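PDB 3OBY: protein pelota homolog from Archaeoglobus fulgidus, which may recognise stalled ribosomes and cleave the mRNA they hold, helping to release non-functional ribosomes and clear damaged messages. Local coordinates for residues M133-G144 with S222-L232. Residues are numbered along the deposited sequence; the frame is centred on the assembly and turned at random.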
loop_
_atom_site.group_PDB
_atom_site.type_symbol
_atom_site.label_atom_id
_atom_site.label_comp_id
_atom_site.label_asym_id
_atom_site.label_seq_id
_atom_site.Cartn_x
_atom_site.Cartn_y
_atom_site.Cartn_z
ATOM N N MET A 133 -9.534 -14.966 8.856
ATOM C CA MET A 133 -9.863 -15.861 7.767
ATOM C C MET A 133 -10.784 -16.961 8.270
ATOM O O MET A 133 -10.548 -17.549 9.327
ATOM C CB MET A 133 -8.593 -16.468 7.184
ATOM C CG MET A 133 -7.838 -15.545 6.255
ATOM S SD MET A 133 -6.309 -16.294 5.716
ATOM C CE MET A 133 -5.144 -14.904 5.892
ATOM N N LEU A 134 -11.837 -17.230 7.506
ATOM C CA LEU A 134 -12.813 -18.253 7.859
ATOM C C LEU A 134 -13.083 -19.203 6.710
ATOM O O LEU A 134 -13.605 -18.801 5.669
ATOM C CB LEU A 134 -14.133 -17.607 8.265
ATOM C CG LEU A 134 -15.296 -18.596 8.391
ATOM C CD1 LEU A 134 -15.199 -19.299 9.728
ATOM C CD2 LEU A 134 -16.625 -17.872 8.278
ATOM N N THR A 135 -12.725 -20.465 6.897
ATOM C CA THR A 135 -12.979 -21.475 5.879
ATOM C C THR A 135 -14.227 -22.190 6.365
ATOM O O THR A 135 -14.306 -22.578 7.529
ATOM C CB THR A 135 -11.823 -22.469 5.771
ATOM O OG1 THR A 135 -11.474 -22.940 7.079
ATOM C CG2 THR A 135 -10.620 -21.805 5.128
ATOM N N ILE A 136 -15.209 -22.344 5.486
ATOM C CA ILE A 136 -16.456 -22.982 5.875
ATOM C C ILE A 136 -17.030 -23.897 4.806
ATOM O O ILE A 136 -16.922 -23.638 3.606
ATOM C CB ILE A 136 -17.521 -21.922 6.232
ATOM C CG1 ILE A 136 -18.709 -22.577 6.936
ATOM C CG2 ILE A 136 -17.998 -21.221 4.967
ATOM C CD1 ILE A 136 -19.781 -21.590 7.382
ATOM N N GLU A 137 -17.643 -24.975 5.273
ATOM C CA GLU A 137 -18.268 -25.966 4.415
ATOM C C GLU A 137 -19.403 -26.522 5.263
ATOM O O GLU A 137 -19.386 -26.366 6.483
ATOM C CB GLU A 137 -17.272 -27.074 4.073
ATOM C CG GLU A 137 -16.983 -28.025 5.221
ATOM C CD GLU A 137 -15.814 -28.945 4.935
ATOM O OE1 GLU A 137 -15.815 -29.604 3.874
ATOM O OE2 GLU A 137 -14.894 -29.008 5.775
ATOM N N GLU A 138 -20.381 -27.160 4.630
ATOM C CA GLU A 138 -21.519 -27.715 5.357
ATOM C C GLU A 138 -21.151 -28.308 6.712
ATOM O O GLU A 138 -20.329 -29.218 6.800
ATOM C CB GLU A 138 -22.226 -28.789 4.525
ATOM C CG GLU A 138 -23.209 -28.260 3.492
ATOM C CD GLU A 138 -24.153 -29.343 2.986
ATOM O OE1 GLU A 138 -23.665 -30.346 2.424
ATOM O OE2 GLU A 138 -25.383 -29.193 3.156
ATOM N N GLY A 139 -21.766 -27.769 7.762
ATOM C CA GLY A 139 -21.538 -28.251 9.113
ATOM C C GLY A 139 -20.144 -28.160 9.707
ATOM O O GLY A 139 -19.855 -28.831 10.697
ATOM N N TYR A 140 -19.273 -27.340 9.132
ATOM C CA TYR A 140 -17.921 -27.213 9.669
ATOM C C TYR A 140 -17.256 -25.888 9.310
ATOM O O TYR A 140 -17.338 -25.426 8.171
ATOM C CB TYR A 140 -17.049 -28.374 9.185
ATOM C CG TYR A 140 -15.638 -28.332 9.718
ATOM C CD1 TYR A 140 -15.392 -28.302 11.091
ATOM C CD2 TYR A 140 -14.548 -28.321 8.852
ATOM C CE1 TYR A 140 -14.096 -28.262 11.588
ATOM C CE2 TYR A 140 -13.248 -28.284 9.337
ATOM C CZ TYR A 140 -13.030 -28.256 10.705
ATOM O OH TYR A 140 -11.743 -28.230 11.186
ATOM N N ALA A 141 -16.589 -25.289 10.293
ATOM C CA ALA A 141 -15.913 -24.019 10.087
ATOM C C ALA A 141 -14.698 -23.858 10.991
ATOM O O ALA A 141 -14.675 -24.333 12.127
ATOM C CB ALA A 141 -16.882 -22.873 10.317
ATOM N N VAL A 142 -13.686 -23.179 10.465
ATOM C CA VAL A 142 -12.453 -22.916 11.194
ATOM C C VAL A 142 -11.993 -21.506 10.861
ATOM O O VAL A 142 -11.959 -21.109 9.695
ATOM C CB VAL A 142 -11.333 -23.896 10.791
ATOM C CG1 VAL A 142 -10.038 -23.535 11.508
ATOM C CG2 VAL A 142 -11.748 -25.306 11.121
ATOM N N ALA A 143 -11.638 -20.750 11.886
ATOM C CA ALA A 143 -11.187 -19.391 11.675
ATOM C C ALA A 143 -9.830 -19.159 12.306
ATOM O O ALA A 143 -9.493 -19.741 13.334
ATOM C CB ALA A 143 -12.196 -18.414 12.244
ATOM N N GLY A 144 -9.056 -18.300 11.664
ATOM C CA GLY A 144 -7.741 -17.966 12.156
ATOM C C GLY A 144 -7.524 -16.487 11.922
ATOM O O GLY A 144 -8.205 -15.871 11.101
ATOM N N SER A 222 -10.067 -25.048 -0.539
ATOM C CA SER A 222 -9.424 -25.705 0.588
ATOM C C SER A 222 -10.146 -25.340 1.883
ATOM O O SER A 222 -11.037 -24.495 1.891
ATOM C CB SER A 222 -7.960 -25.266 0.669
ATOM O OG SER A 222 -7.373 -25.189 -0.622
ATOM N N VAL A 223 -9.765 -25.978 2.979
ATOM C CA VAL A 223 -10.382 -25.685 4.262
ATOM C C VAL A 223 -9.320 -25.779 5.354
ATOM O O VAL A 223 -8.305 -26.445 5.174
ATOM C CB VAL A 223 -11.549 -26.663 4.549
ATOM C CG1 VAL A 223 -11.053 -28.101 4.496
ATOM C CG2 VAL A 223 -12.178 -26.348 5.903
ATOM N N GLY A 224 -9.548 -25.098 6.474
ATOM C CA GLY A 224 -8.585 -25.123 7.564
ATOM C C GLY A 224 -7.184 -24.707 7.139
ATOM O O GLY A 224 -7.019 -23.812 6.305
ATOM N N SER A 225 -6.176 -25.360 7.714
ATOM C CA SER A 225 -4.774 -25.071 7.405
ATOM C C SER A 225 -4.518 -24.903 5.911
ATOM O O SER A 225 -3.952 -23.903 5.470
ATOM C CB SER A 225 -3.883 -26.191 7.938
ATOM O OG SER A 225 -2.565 -26.061 7.434
ATOM N N ARG A 226 -4.922 -25.905 5.140
ATOM C CA ARG A 226 -4.762 -25.885 3.693
ATOM C C ARG A 226 -5.306 -24.579 3.128
ATOM O O ARG A 226 -4.615 -23.873 2.386
ATOM C CB ARG A 226 -5.514 -27.066 3.078
ATOM C CG ARG A 226 -4.705 -28.346 2.974
ATOM C CD ARG A 226 -4.040 -28.422 1.614
ATOM N NE ARG A 226 -5.048 -28.520 0.561
ATOM C CZ ARG A 226 -4.832 -28.251 -0.722
ATOM N NH1 ARG A 226 -3.636 -27.856 -1.137
ATOM N NH2 ARG A 226 -5.824 -28.372 -1.594
ATOM N N GLY A 227 -6.548 -24.268 3.495
ATOM C CA GLY A 227 -7.199 -23.058 3.028
ATOM C C GLY A 227 -6.454 -21.771 3.324
ATOM O O GLY A 227 -6.219 -20.967 2.423
ATOM N N PHE A 228 -6.082 -21.566 4.582
ATOM C CA PHE A 228 -5.365 -20.358 4.959
ATOM C C PHE A 228 -4.126 -20.194 4.093
ATOM O O PHE A 228 -3.826 -19.091 3.631
ATOM C CB PHE A 228 -4.972 -20.400 6.440
ATOM C CG PHE A 228 -6.138 -20.608 7.374
ATOM C CD1 PHE A 228 -7.388 -20.061 7.089
ATOM C CD2 PHE A 228 -5.980 -21.321 8.554
ATOM C CE1 PHE A 228 -8.464 -20.222 7.969
ATOM C CE2 PHE A 228 -7.046 -21.488 9.438
ATOM C CZ PHE A 228 -8.292 -20.936 9.145
ATOM N N ILE A 229 -3.418 -21.296 3.866
ATOM C CA ILE A 229 -2.212 -21.264 3.050
ATOM C C ILE A 229 -2.537 -20.816 1.636
ATOM O O ILE A 229 -1.804 -20.024 1.048
ATOM C CB ILE A 229 -1.536 -22.650 2.973
ATOM C CG1 ILE A 229 -1.191 -23.143 4.379
ATOM C CG2 ILE A 229 -0.275 -22.563 2.118
ATOM C CD1 ILE A 229 -0.336 -22.175 5.174
ATOM N N GLU A 230 -3.632 -21.328 1.087
ATOM C CA GLU A 230 -4.019 -20.953 -0.261
ATOM C C GLU A 230 -4.454 -19.495 -0.303
ATOM O O GLU A 230 -4.168 -18.777 -1.268
ATOM C CB GLU A 230 -5.147 -21.843 -0.780
ATOM C CG GLU A 230 -5.480 -21.551 -2.229
ATOM C CD GLU A 230 -4.263 -21.670 -3.136
ATOM O OE1 GLU A 230 -4.326 -21.179 -4.284
ATOM O OE2 GLU A 230 -3.248 -22.262 -2.703
ATOM N N ILE A 231 -5.150 -19.059 0.742
ATOM C CA ILE A 231 -5.597 -17.676 0.812
ATOM C C ILE A 231 -4.361 -16.787 0.671
ATOM O O ILE A 231 -4.320 -15.896 -0.176
ATOM C CB ILE A 231 -6.287 -17.353 2.169
ATOM C CG1 ILE A 231 -7.528 -18.225 2.372
ATOM C CG2 ILE A 231 -6.675 -15.884 2.210
ATOM C CD1 ILE A 231 -8.619 -18.001 1.358
ATOM N N LEU A 232 -3.350 -17.046 1.500
ATOM C CA LEU A 232 -2.121 -16.262 1.472
ATOM C C LEU A 232 -1.447 -16.292 0.108
ATOM O O LEU A 232 -0.848 -15.306 -0.323
ATOM C CB LEU A 232 -1.148 -16.764 2.543
ATOM C CG LEU A 232 -1.641 -16.639 3.991
ATOM C CD1 LEU A 232 -0.601 -17.203 4.947
ATOM C CD2 LEU A 232 -1.921 -15.181 4.314
#
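Thr-135 holds OG1 between backbone N and carbonyl carbon (chi1 49°), facing Gly-224, while Phe-228, with CG anti to its carbonyl carbon (chi1 -56°), lays its ring against the hairpin of strands 133-137 and 140-144. Gly-224 N donates to Thr-135 OG1 over 3.0 Å, with an N-H...O angle of 155°. Thr-135 OG1 in turn donates to Val-142 O over 3.2 Å, from a position tilted off the carbonyl plane; that oxygen also accepts from Thr-135 N. The Phe-228 ring brings CZ to 3.9 Å from Val-142 CG1, with Val-142 O at its edge, and CD1 to 3.8 Å from Met-133 CB. Met-133 bends at chi3, its sulfur lying obliquely to that ring in a Met-aromatic contact and its CE reaching 3.6 Å from Leu-232 CD2. Ile-231 CG2 lies 3.5 Å from Met-133 SD, the two side chains running in opposite senses, and Ile-231 also touches Ile-189 of strand 187-191. At the turn end, Val-223 CG2 packs 4.1 Å from Tyr-140 CE2; the Tyr-140 hydroxyl hydrogen-bonds to Glu-156. Helix 224-232 thus covers one sheet face, helix 172-183 the other, an alpha-beta-alpha layering. Apolar side chains pack around two hydrogen bonds that fix the Thr-135 hydroxyl's rotation and tie Gly-224 to the hairpin.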